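Local coordinates for protein putative secreted lipase (Streptomyces sp. W007, PDB 5H6B) that hydrolyses triacylglycerols as a thermostable, probably secreted lipase of the alpha/beta-hydrolase class, at residues A[26-31]-A[252-257]; A[37-42]-A[165-170]; A[54-59]-A[245-250]; A[66-71]-A[75-80]. All blocks are in the same frame, centred on the assembly; numbering follows the deposited sequence.

How the contacts relate
From the N terminus, residues 26-31, in the loop before strand 32-35, open contact 1, the widest loop, closed only at 252-257, just after helix 240-250. Everything else nests inside it. Residues 37-42 follow strand 32-35 and open contact 2, closed at 165-170, which carries helix 165-168; residues 54-59 open contact 3, closed by helix 240-250. Contacts 2 and 3 cross, their segments alternating. Contact 4, a short local loop between strand 59-63 and helix 80-98, lies inside all the others. In space they form two pairs on opposite sides of the chain's centre: contacts 1 and 3 touch, with centres 7 Å apart, and so do contacts 2 and 4.

Contact 1. Residues A[26-31]-A[252-257]; sequences AAHPRP and PARATP
The backbones come nearest at Ala27 and Arg254, 10.0 Å between Ala27 CA and Arg254 CA, and neither six-residue segment adds a regular helix or strand to the contact. The gap is spanned by the Arg254 side chain. Its chain bends at chi2 and again at chi3 (-79°), which swings the guanidinium round to the carbonyl of Ala27. That oxygen lies at the edge of the guanidinium, near its plane, and takes a weak hydrogen bond from Arg254 NH1, 3.5 Å to Ala27 O. The angle at the hydrogen, 152°, is fair; it is the length that makes the bond weak. Ala27 CB also touches the same nitrogen, at 3.7 Å from Arg254 NH1. The methyl group sits over the rim of one face of the His28 ring as well, so it packs against both flat groups. His28 CE1 comes within 4.0 Å of Arg254 NH1, obliquely, with the ring and guanidinium planes 25° apart. Were the imidazole protonated, the two charges would probably disfavour each other mildly, but Arg254 has a stronger mate: its NH2 forms a salt bridge with Asp251. The contact is thus a light surface clasp, burying 99 Å² in all. Beneath it His28 lies against Tyr58, the ring meeting the chain just before strand 59-63. Arg30 is salt-bridged to Asp104 of strand 103-108, Pro31 packs on helix 80-98, and Ala255 and Thr256 run back along helix 240-250, touching Asn248 and His244.

Contact 2. Residues A[37-42]-A[165-170]; sequences GTFGNS and PGLADQ
Thr38 meets Leu167 and Gln170 through a single torsion: with chi1 at -55°, CG2 stands anti to the backbone N and points at Leu167, while OG1 sits beside that N and turns to the end of Gln170. Leu167 CG lies anti to its own carbonyl carbon, and chi2 of -176° sends CD1 anti to CA and leaves CD2, the branch folded back beside CA, against the Thr38 methyl. The Thr38 loop is a type II beta turn from Gly37 to Gly40, closed by Gly40 N on Gly37 O at 3.2 Å. It follows strand 32-35 of the alpha/beta-hydrolase sheet, where many lipases of this fold carry their oxyanion-hole loop; the same role here is plausible. Phe39, third in the turn, takes the positive phi (67°) such turns need there. Its ring lies against the Thr38 methyl, CG2 standing 3.7 Å above the centre of the Phe39 ring, and its CZ reaches Leu167 CD2 at 4.1 Å, the two side chains crossing at about a right angle. Thr38 OG1 is hydrogen-bonded to Gln110, the residue after the presumed nucleophile serine, within the elbow. A serine in place of Thr38 lacks CG2, which would probably leave a gap between the Phe39 face and Leu167 and free the leucine tip to turn. All four touching residues are buried. Two further links through 75-80 brace the loop and helix 165-168: Phe39 N meets His75 O, and Gly166 N meets Leu77 O. The packing is tightest at Thr38 CG2, 3.5 Å from Leu167 CD2, closer than carbons usually sit.

Contact 3. Residues A[54-59]-A[245-250]; sequences VNRGYC and EVANAL
Tyr58 drives its ring end-on towards helix 240-250, hydroxyl first, and the Leu250 side chain meets it obliquely. Tyr58 OH lies 3.4 Å from Leu250 CB, and Tyr58 CZ follows at 3.9 Å from the same carbon, so the phenol rests on the base of the leucine. With chi1 at -66°, Tyr58 CG stands anti to its carbonyl carbon, which points the ring across to the helix. The second contact is looser: Arg56, extended from CG to NE, lays its CD 4.2 Å from Ala247 CB, while its guanidinium belongs to Tyr52, through a cation-pi contact and a hydrogen bond from NH1 to Tyr52 O. Arg56 and Tyr58 lie just beyond helix 49-54, where Gly57, with positive phi, is the C-prime residue of the Schellman motif that ends it. Val246 and Ala249 pack on the central sheet, and Leu250 too reaches strand 103-108. With an alanine at Tyr58 the ring and hydroxyl are gone, which would probably open a gap beside Leu250 and leave His28 without its ring neighbour. Chemically the contact is mostly apolar, with one polar thread: a water donates to Leu250 O at 2.7 Å and lies 3.4 Å from Tyr58 OH in a weak bond. The hydroxyl is therefore only lightly held to the helix, and van der Waals packing does most of the joining.

Contact 4. Residues A[66-71]-A[75-80]; sequences GQLPGV and HGLGPI. With ZN (zinc ion), chain C.
The His75 ring carries Gln67 CG over one face and meets a water in its plane at the edge. The methylene makes a CH-pi contact, 3.7 Å from Gln67 CG to the centroid of the His75 ring and 15° off its normal. The Gln67 amide continues past the ring at 54° to its plane, and its OE1 is hydrogen-bonded to Gln86. At the edge, His75 ND1 donates to the water at 2.8 Å; the same water takes Leu68 N and gives a proton to Val71 O. Val71 O itself lies near the ring plane beside CE1. The two segments are pinned together by Gly66 O, which accepts from Leu77 N at 2.9 Å, tilted slightly from the carbonyl plane, and from Gly78 N at 3.1 Å, well above it. Gly66, with positive phi, lies close against Gly76, 4.1 Å between Gly66 CA and Gly76 CA. Leu77 packs against Leu68 and Val71, its CD1 being 4.2 Å from Val71 CG1. This compact loop joins strand 59-63 to helix 80-98. The other ring nitrogen, His75 NE2, binds a zinc ion at 2.1 Å, a site shared with Asp64. With ND1 carrying the proton and NE2 the metal, the ring's rotation is fixed by both nitrogens, and the zinc probably makes ND1 a stronger donor to the water, tying the metal site to the turn at 68-71.

Contact 1. Residues A[26-31]-A[252-257]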
loop_
_atom_site.group_PDB
_atom_site.type_symbol
_atom_site.label_atom_id
_atom_site.label_comp_id
_atom_site.label_asym_id
_atom_site.label_seq_id
_atom_site.Cartn_x
_atom_site.Cartn_y
_atom_site.Cartn_z
ATOM N N ALA A 26 19.708 7.745 11.644
ATOM C CA ALA A 26 19.924 8.946 10.855
ATOM C C ALA A 26 19.912 8.596 9.361
ATOM O O ALA A 26 19.443 9.391 8.550
ATOM C CB ALA A 26 21.220 9.644 11.262
ATOM N N ALA A 27 20.412 7.414 8.999
ATOM C CA ALA A 27 20.313 6.926 7.616
ATOM C C ALA A 27 18.849 6.724 7.155
ATOM O O ALA A 27 18.529 6.972 5.995
ATOM C CB ALA A 27 21.106 5.641 7.451
ATOM N N HIS A 28 17.977 6.289 8.066
ATOM C CA HIS A 28 16.566 6.055 7.765
ATOM C C HIS A 28 15.722 6.631 8.889
ATOM O O HIS A 28 15.247 5.912 9.761
ATOM C CB HIS A 28 16.318 4.565 7.561
ATOM C CG HIS A 28 17.171 3.976 6.483
ATOM N ND1 HIS A 28 17.080 4.375 5.168
ATOM C CD2 HIS A 28 18.159 3.053 6.529
ATOM C CE1 HIS A 28 17.956 3.705 4.443
ATOM N NE2 HIS A 28 18.626 2.895 5.245
ATOM N N PRO A 29 15.569 7.964 8.889
ATOM C CA PRO A 29 14.940 8.670 10.003
ATOM C C PRO A 29 13.420 8.586 10.069
ATOM O O PRO A 29 12.829 9.068 11.039
ATOM C CB PRO A 29 15.389 10.117 9.781
ATOM C CG PRO A 29 15.548 10.230 8.308
ATOM C CD PRO A 29 16.069 8.902 7.861
ATOM N N ARG A 30 12.781 8.007 9.059
ATOM C CA ARG A 30 11.338 7.837 9.100
ATOM C C ARG A 30 10.993 6.359 9.200
ATOM O O ARG A 30 11.541 5.542 8.458
ATOM C CB ARG A 30 10.679 8.493 7.888
ATOM C CG ARG A 30 10.754 10.020 7.932
ATOM C CD ARG A 30 10.083 10.655 6.725
ATOM N NE ARG A 30 10.864 10.356 5.533
ATOM C CZ ARG A 30 11.898 11.070 5.091
ATOM N NH1 ARG A 30 12.293 12.184 5.715
ATOM N NH2 ARG A 30 12.544 10.675 3.997
ATOM N N PRO A 31 10.081 6.016 10.125
ATOM C CA PRO A 31 9.584 4.654 10.176
ATOM C C PRO A 31 8.633 4.389 8.998
ATOM O O PRO A 31 7.983 5.321 8.490
ATOM C CB PRO A 31 8.818 4.629 11.488
ATOM C CG PRO A 31 8.231 6.001 11.574
ATOM C CD PRO A 31 9.249 6.921 10.947
ATOM N N PRO A 252 15.673 7.941 -1.755
ATOM C CA PRO A 252 16.076 8.339 -3.118
ATOM C C PRO A 252 17.558 8.739 -3.268
ATOM O O PRO A 252 18.127 8.548 -4.356
ATOM C CB PRO A 252 15.145 9.515 -3.440
ATOM C CG PRO A 252 14.000 9.392 -2.486
ATOM C CD PRO A 252 14.554 8.764 -1.251
ATOM N N ALA A 253 18.168 9.235 -2.186
ATOM C CA ALA A 253 19.603 9.543 -2.148
ATOM C C ALA A 253 20.504 8.343 -2.485
ATOM O O ALA A 253 21.487 8.508 -3.195
ATOM C CB ALA A 253 19.978 10.128 -0.790
ATOM N N ARG A 254 20.168 7.144 -2.001
ATOM C CA ARG A 254 20.981 5.936 -2.270
ATOM C C ARG A 254 20.334 4.940 -3.253
ATOM O O ARG A 254 20.766 3.784 -3.330
ATOM C CB ARG A 254 21.369 5.251 -0.946
ATOM C CG ARG A 254 22.633 5.814 -0.288
ATOM C CD ARG A 254 22.517 5.849 1.228
ATOM N NE ARG A 254 21.719 6.998 1.675
ATOM C CZ ARG A 254 21.076 7.109 2.849
ATOM N NH1 ARG A 254 21.090 6.133 3.763
ATOM N NH2 ARG A 254 20.385 8.217 3.112
ATOM N N ALA A 255 19.343 5.390 -4.029
ATOM C CA ALA A 255 18.678 4.531 -5.023
ATOM C C ALA A 255 19.652 4.079 -6.100
ATOM O O ALA A 255 20.564 4.818 -6.455
ATOM C CB ALA A 255 17.479 5.240 -5.678
ATOM N N THR A 256 19.456 2.857 -6.595
ATOM C CA THR A 256 20.209 2.309 -7.736
ATOM C C THR A 256 19.209 1.671 -8.702
ATOM O O THR A 256 18.177 1.149 -8.268
ATOM C CB THR A 256 21.259 1.268 -7.290
ATOM O OG1 THR A 256 20.609 0.151 -6.660
ATOM C CG2 THR A 256 22.248 1.893 -6.302
ATOM N N PRO A 257 19.488 1.712 -10.013
ATOM C CA PRO A 257 18.449 1.227 -10.922
ATOM C C PRO A 257 18.021 -0.206 -10.610
ATOM O O PRO A 257 18.850 -1.043 -10.233
ATOM C CB PRO A 257 19.101 1.320 -12.309
ATOM C CG PRO A 257 20.212 2.301 -12.144
ATOM C CD PRO A 257 20.704 2.123 -10.737
#

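Contact 2. Residues A[37-42]-A[165-170]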
loop_
_atom_site.group_PDB
_atom_site.type_symbol
_atom_site.label_atom_id
_atom_site.label_comp_id
_atom_site.label_asym_id
_atom_site.label_seq_id
_atom_site.Cartn_x
_atom_site.Cartn_y
_atom_site.Cartn_z
ATOM N N GLY A 37 -3.640 -5.166 1.389
ATOM C CA GLY A 37 -4.686 -5.068 0.393
ATOM C C GLY A 37 -5.936 -5.772 0.844
ATOM O O GLY A 37 -6.104 -6.093 2.037
ATOM N N THR A 38 -6.832 -5.969 -0.111
ATOM C CA THR A 38 -8.121 -6.587 0.167
ATOM C C THR A 38 -7.884 -8.037 0.508
ATOM O O THR A 38 -7.072 -8.693 -0.116
ATOM C CB THR A 38 -9.067 -6.448 -1.049
ATOM O OG1 THR A 38 -9.172 -5.061 -1.404
ATOM C CG2 THR A 38 -10.445 -6.966 -0.726
ATOM N N PHE A 39 -8.569 -8.524 1.531
ATOM C CA PHE A 39 -8.394 -9.898 2.052
ATOM C C PHE A 39 -7.044 -10.176 2.702
ATOM O O PHE A 39 -6.707 -11.336 2.894
ATOM C CB PHE A 39 -8.625 -10.994 0.992
ATOM C CG PHE A 39 -9.851 -10.806 0.150
ATOM C CD1 PHE A 39 -11.084 -10.559 0.733
ATOM C CD2 PHE A 39 -9.780 -10.935 -1.232
ATOM C CE1 PHE A 39 -12.222 -10.424 -0.047
ATOM C CE2 PHE A 39 -10.914 -10.786 -2.021
ATOM C CZ PHE A 39 -12.142 -10.531 -1.423
ATOM N N GLY A 40 -6.287 -9.139 3.047
ATOM C CA GLY A 40 -4.961 -9.300 3.610
ATOM C C GLY A 40 -4.953 -8.933 5.078
ATOM O O GLY A 40 -5.964 -8.494 5.631
ATOM N N ASN A 41 -3.788 -9.086 5.696
ATOM C CA ASN A 41 -3.577 -8.660 7.071
ATOM C C ASN A 41 -2.154 -8.136 7.267
ATOM O O ASN A 41 -1.319 -8.166 6.342
ATOM C CB ASN A 41 -3.887 -9.832 8.028
ATOM C CG ASN A 41 -2.984 -11.018 7.790
ATOM O OD1 ASN A 41 -1.778 -10.918 7.947
ATOM N ND2 ASN A 41 -3.561 -12.142 7.391
ATOM N N SER A 42 -1.893 -7.689 8.493
ATOM C CA SER A 42 -0.633 -7.061 8.876
ATOM C C SER A 42 0.602 -7.929 8.777
ATOM O O SER A 42 1.715 -7.378 8.757
ATOM C CB SER A 42 -0.721 -6.561 10.313
ATOM O OG SER A 42 -0.841 -7.656 11.180
ATOM N N PRO A 165 -18.802 -3.765 2.276
ATOM C CA PRO A 165 -18.498 -2.343 2.017
ATOM C C PRO A 165 -17.085 -2.056 1.491
ATOM O O PRO A 165 -16.939 -1.232 0.610
ATOM C CB PRO A 165 -18.692 -1.673 3.392
ATOM C CG PRO A 165 -19.536 -2.610 4.175
ATOM C CD PRO A 165 -19.165 -3.984 3.693
ATOM N N GLY A 166 -16.076 -2.727 2.048
ATOM C CA GLY A 166 -14.716 -2.682 1.529
ATOM C C GLY A 166 -14.561 -3.053 0.056
ATOM O O GLY A 166 -13.641 -2.581 -0.596
ATOM N N LEU A 167 -15.453 -3.893 -0.474
ATOM C CA LEU A 167 -15.474 -4.207 -1.900
ATOM C C LEU A 167 -16.274 -3.196 -2.716
ATOM O O LEU A 167 -15.810 -2.759 -3.793
ATOM C CB LEU A 167 -16.007 -5.614 -2.139
ATOM C CG LEU A 167 -15.379 -6.743 -1.310
ATOM C CD1 LEU A 167 -15.973 -8.068 -1.759
ATOM C CD2 LEU A 167 -13.864 -6.775 -1.415
ATOM N N ALA A 168 -17.463 -2.815 -2.226
ATOM C CA ALA A 168 -18.333 -1.897 -2.972
ATOM C C ALA A 168 -17.725 -0.498 -3.081
ATOM O O ALA A 168 -17.878 0.169 -4.101
ATOM C CB ALA A 168 -19.735 -1.834 -2.349
ATOM N N ASP A 169 -17.045 -0.070 -2.017
ATOM C CA ASP A 169 -16.330 1.195 -1.988
ATOM C C ASP A 169 -15.179 1.278 -3.007
ATOM O O ASP A 169 -14.791 2.371 -3.389
ATOM C CB ASP A 169 -15.762 1.469 -0.572
ATOM C CG ASP A 169 -16.816 1.957 0.428
ATOM O OD1 ASP A 169 -17.977 2.198 0.047
ATOM O OD2 ASP A 169 -16.475 2.109 1.624
ATOM N N GLN A 170 -14.618 0.145 -3.421
ATOM C CA GLN A 170 -13.562 0.135 -4.442
ATOM C C GLN A 170 -14.089 0.215 -5.885
ATOM O O GLN A 170 -13.283 0.346 -6.809
ATOM C CB GLN A 170 -12.655 -1.096 -4.288
ATOM C CG GLN A 170 -11.892 -1.123 -2.975
ATOM C CD GLN A 170 -10.993 -2.343 -2.837
ATOM O OE1 GLN A 170 -11.274 -3.278 -2.081
ATOM N NE2 GLN A 170 -9.931 -2.344 -3.577
#

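Contact 3. Residues A[54-59]-A[245-250]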
loop_
_atom_site.group_PDB
_atom_site.type_symbol
_atom_site.label_atom_id
_atom_site.label_comp_id
_atom_site.label_asym_id
_atom_site.label_seq_id
_atom_site.Cartn_x
_atom_site.Cartn_y
_atom_site.Cartn_z
ATOM N N VAL A 54 13.648 -4.363 6.981
ATOM C CA VAL A 54 14.372 -4.476 8.249
ATOM C C VAL A 54 15.869 -4.690 8.002
ATOM O O VAL A 54 16.696 -4.101 8.695
ATOM C CB VAL A 54 13.781 -5.586 9.148
ATOM C CG1 VAL A 54 14.693 -5.908 10.332
ATOM C CG2 VAL A 54 12.415 -5.156 9.662
ATOM N N ASN A 55 16.209 -5.486 6.989
ATOM C CA ASN A 55 17.613 -5.750 6.630
ATOM C C ASN A 55 18.331 -4.572 5.982
ATOM O O ASN A 55 19.547 -4.604 5.867
ATOM C CB ASN A 55 17.727 -6.949 5.678
ATOM C CG ASN A 55 17.222 -8.244 6.291
ATOM O OD1 ASN A 55 17.119 -8.382 7.514
ATOM N ND2 ASN A 55 16.888 -9.199 5.435
ATOM N N ARG A 56 17.579 -3.577 5.516
ATOM C CA ARG A 56 18.126 -2.312 5.044
ATOM C C ARG A 56 18.045 -1.192 6.101
ATOM O O ARG A 56 18.283 -0.026 5.789
ATOM C CB ARG A 56 17.427 -1.928 3.738
ATOM C CG ARG A 56 17.803 -2.877 2.609
ATOM C CD ARG A 56 16.812 -2.887 1.463
ATOM N NE ARG A 56 17.361 -3.644 0.336
ATOM C CZ ARG A 56 17.430 -4.974 0.248
ATOM N NH1 ARG A 56 16.955 -5.774 1.213
ATOM N NH2 ARG A 56 17.979 -5.517 -0.835
ATOM N N GLY A 57 17.719 -1.556 7.345
ATOM C CA GLY A 57 17.837 -0.670 8.505
ATOM C C GLY A 57 16.651 0.206 8.860
ATOM O O GLY A 57 16.817 1.185 9.569
ATOM N N TYR A 58 15.458 -0.142 8.384
ATOM C CA TYR A 58 14.245 0.613 8.705
ATOM C C TYR A 58 13.553 0.038 9.935
ATOM O O TYR A 58 13.583 -1.183 10.162
ATOM C CB TYR A 58 13.252 0.583 7.526
ATOM C CG TYR A 58 13.720 1.309 6.274
ATOM C CD1 TYR A 58 14.520 0.663 5.327
ATOM C CD2 TYR A 58 13.353 2.633 6.030
ATOM C CE1 TYR A 58 14.946 1.313 4.182
ATOM C CE2 TYR A 58 13.788 3.297 4.886
ATOM C CZ TYR A 58 14.572 2.629 3.968
ATOM O OH TYR A 58 14.998 3.263 2.835
ATOM N N CYS A 59 12.938 0.928 10.712
ATOM C CA CYS A 59 11.884 0.583 11.674
ATOM C C CYS A 59 10.570 0.443 10.898
ATOM O O CYS A 59 10.074 1.436 10.344
ATOM C CB CYS A 59 11.729 1.692 12.727
ATOM S SG CYS A 59 13.182 1.935 13.783
ATOM N N GLU A 245 12.483 -1.484 -5.887
ATOM C CA GLU A 245 11.945 -0.185 -6.288
ATOM C C GLU A 245 11.282 0.534 -5.112
ATOM O O GLU A 245 11.410 1.737 -4.985
ATOM C CB GLU A 245 10.996 -0.325 -7.480
ATOM C CG GLU A 245 10.699 0.974 -8.206
ATOM C CD GLU A 245 11.927 1.592 -8.889
ATOM O OE1 GLU A 245 13.012 0.981 -8.929
ATOM O OE2 GLU A 245 11.801 2.712 -9.397
ATOM N N VAL A 246 10.636 -0.210 -4.217
ATOM C CA VAL A 246 10.142 0.372 -2.967
ATOM C C VAL A 246 11.292 0.943 -2.120
ATOM O O VAL A 246 11.172 2.034 -1.558
ATOM C CB VAL A 246 9.317 -0.639 -2.135
ATOM C CG1 VAL A 246 8.909 -0.045 -0.789
ATOM C CG2 VAL A 246 8.079 -1.069 -2.900
ATOM N N ALA A 247 12.381 0.194 -2.004
ATOM C CA ALA A 247 13.555 0.654 -1.261
ATOM C C ALA A 247 14.209 1.907 -1.906
ATOM O O ALA A 247 14.699 2.754 -1.202
ATOM C CB ALA A 247 14.567 -0.471 -1.118
ATOM N N ASN A 248 14.166 2.030 -3.235
ATOM C CA ASN A 248 14.614 3.260 -3.914
ATOM C C ASN A 248 13.789 4.457 -3.517
ATOM O O ASN A 248 14.359 5.502 -3.171
ATOM C CB ASN A 248 14.571 3.130 -5.436
ATOM C CG ASN A 248 15.682 2.265 -5.967
ATOM O OD1 ASN A 248 16.668 2.039 -5.284
ATOM N ND2 ASN A 248 15.538 1.783 -7.191
ATOM N N ALA A 249 12.460 4.306 -3.568
ATOM C CA ALA A 249 11.545 5.394 -3.205
ATOM C C ALA A 249 11.663 5.795 -1.725
ATOM O O ALA A 249 11.504 6.966 -1.385
ATOM C CB ALA A 249 10.113 5.022 -3.532
ATOM N N LEU A 250 11.943 4.842 -0.845
ATOM C CA LEU A 250 12.084 5.166 0.584
ATOM C C LEU A 250 13.399 5.885 0.941
ATOM O O LEU A 250 13.506 6.467 2.018
ATOM C CB LEU A 250 11.936 3.906 1.438
ATOM C CG LEU A 250 10.556 3.238 1.457
ATOM C CD1 LEU A 250 10.630 1.915 2.207
ATOM C CD2 LEU A 250 9.496 4.138 2.069
HETATM O O HOH W 1 15.189 6.400 4.132
#

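Contact 4. Residues A[66-71]-A[75-80]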
loop_
_atom_site.group_PDB
_atom_site.type_symbol
_atom_site.label_atom_id
_atom_site.label_comp_id
_atom_site.label_asym_id
_atom_site.label_seq_id
_atom_site.Cartn_x
_atom_site.Cartn_y
_atom_site.Cartn_z
ATOM N N GLY A 66 -10.031 -2.682 8.353
ATOM C CA GLY A 66 -11.189 -3.196 7.631
ATOM C C GLY A 66 -11.589 -4.586 8.073
ATOM O O GLY A 66 -12.189 -5.332 7.290
ATOM N N GLN A 67 -11.274 -4.945 9.322
ATOM C CA GLN A 67 -11.664 -6.258 9.838
ATOM C C GLN A 67 -13.179 -6.384 9.879
ATOM O O GLN A 67 -13.860 -5.423 10.162
ATOM C CB GLN A 67 -11.124 -6.508 11.230
ATOM C CG GLN A 67 -9.615 -6.445 11.333
ATOM C CD GLN A 67 -9.146 -5.125 11.906
ATOM O OE1 GLN A 67 -9.561 -4.055 11.441
ATOM N NE2 GLN A 67 -8.264 -5.183 12.900
ATOM N N LEU A 68 -13.692 -7.569 9.561
ATOM C CA LEU A 68 -15.118 -7.866 9.695
ATOM C C LEU A 68 -15.269 -8.963 10.763
ATOM O O LEU A 68 -14.586 -9.988 10.677
ATOM C CB LEU A 68 -15.712 -8.312 8.351
ATOM C CG LEU A 68 -17.118 -7.801 8.021
ATOM C CD1 LEU A 68 -17.199 -6.272 8.006
ATOM C CD2 LEU A 68 -17.551 -8.372 6.677
ATOM N N PRO A 69 -16.152 -8.748 11.771
ATOM C CA PRO A 69 -16.337 -9.738 12.832
ATOM C C PRO A 69 -16.609 -11.105 12.264
ATOM O O PRO A 69 -17.384 -11.222 11.337
ATOM C CB PRO A 69 -17.566 -9.214 13.587
ATOM C CG PRO A 69 -17.540 -7.733 13.391
ATOM C CD PRO A 69 -16.974 -7.539 12.006
ATOM N N GLY A 70 -15.940 -12.129 12.790
ATOM C CA GLY A 70 -16.109 -13.495 12.292
ATOM C C GLY A 70 -15.322 -13.873 11.043
ATOM O O GLY A 70 -15.502 -14.976 10.532
ATOM N N VAL A 71 -14.437 -12.986 10.565
ATOM C CA VAL A 71 -13.581 -13.271 9.404
ATOM C C VAL A 71 -12.118 -12.932 9.745
ATOM O O VAL A 71 -11.586 -11.889 9.295
ATOM C CB VAL A 71 -14.034 -12.470 8.144
ATOM C CG1 VAL A 71 -13.270 -12.947 6.908
ATOM C CG2 VAL A 71 -15.543 -12.592 7.924
ATOM N N HIS A 75 -8.864 -9.150 5.757
ATOM C CA HIS A 75 -9.369 -7.811 6.107
ATOM C C HIS A 75 -9.538 -6.927 4.865
ATOM O O HIS A 75 -9.651 -7.452 3.761
ATOM C CB HIS A 75 -8.464 -7.177 7.165
ATOM C CG HIS A 75 -8.100 -8.112 8.271
ATOM N ND1 HIS A 75 -9.025 -8.932 8.867
ATOM C CD2 HIS A 75 -6.928 -8.337 8.907
ATOM C CE1 HIS A 75 -8.438 -9.631 9.823
ATOM N NE2 HIS A 75 -7.166 -9.290 9.867
ATOM N N GLY A 76 -9.609 -5.609 5.043
ATOM C CA GLY A 76 -9.985 -4.710 3.964
ATOM C C GLY A 76 -11.421 -4.878 3.521
ATOM O O GLY A 76 -11.740 -4.623 2.360
ATOM N N LEU A 77 -12.294 -5.299 4.441
ATOM C CA LEU A 77 -13.690 -5.572 4.120
ATOM C C LEU A 77 -14.700 -4.548 4.625
ATOM O O LEU A 77 -15.777 -4.430 4.053
ATOM C CB LEU A 77 -14.086 -6.947 4.644
ATOM C CG LEU A 77 -13.300 -8.123 4.085
ATOM C CD1 LEU A 77 -13.877 -9.405 4.655
ATOM C CD2 LEU A 77 -13.327 -8.136 2.562
ATOM N N GLY A 78 -14.372 -3.819 5.681
ATOM C CA GLY A 78 -15.231 -2.761 6.168
ATOM C C GLY A 78 -15.163 -1.482 5.334
ATOM O O GLY A 78 -14.401 -1.394 4.359
ATOM N N PRO A 79 -15.975 -0.480 5.705
ATOM C CA PRO A 79 -16.026 0.757 4.936
ATOM C C PRO A 79 -14.674 1.447 4.868
ATOM O O PRO A 79 -13.987 1.570 5.884
ATOM C CB PRO A 79 -17.045 1.613 5.699
ATOM C CG PRO A 79 -17.901 0.644 6.420
ATOM C CD PRO A 79 -17.011 -0.523 6.753
ATOM N N ILE A 80 -14.294 1.894 3.676
ATOM C CA ILE A 80 -12.914 2.353 3.478
ATOM C C ILE A 80 -12.641 3.674 4.218
ATOM O O ILE A 80 -11.510 3.905 4.658
ATOM C CB ILE A 80 -12.507 2.370 1.978
ATOM C CG1 ILE A 80 -12.741 0.970 1.382
ATOM C CG2 ILE A 80 -11.040 2.776 1.818
ATOM C CD1 ILE A 80 -12.212 0.741 -0.004
HETATM ZN ZN ZN C . -5.816 -9.551 11.513
HETATM O O HOH W 2 -11.735 -9.393 8.614
#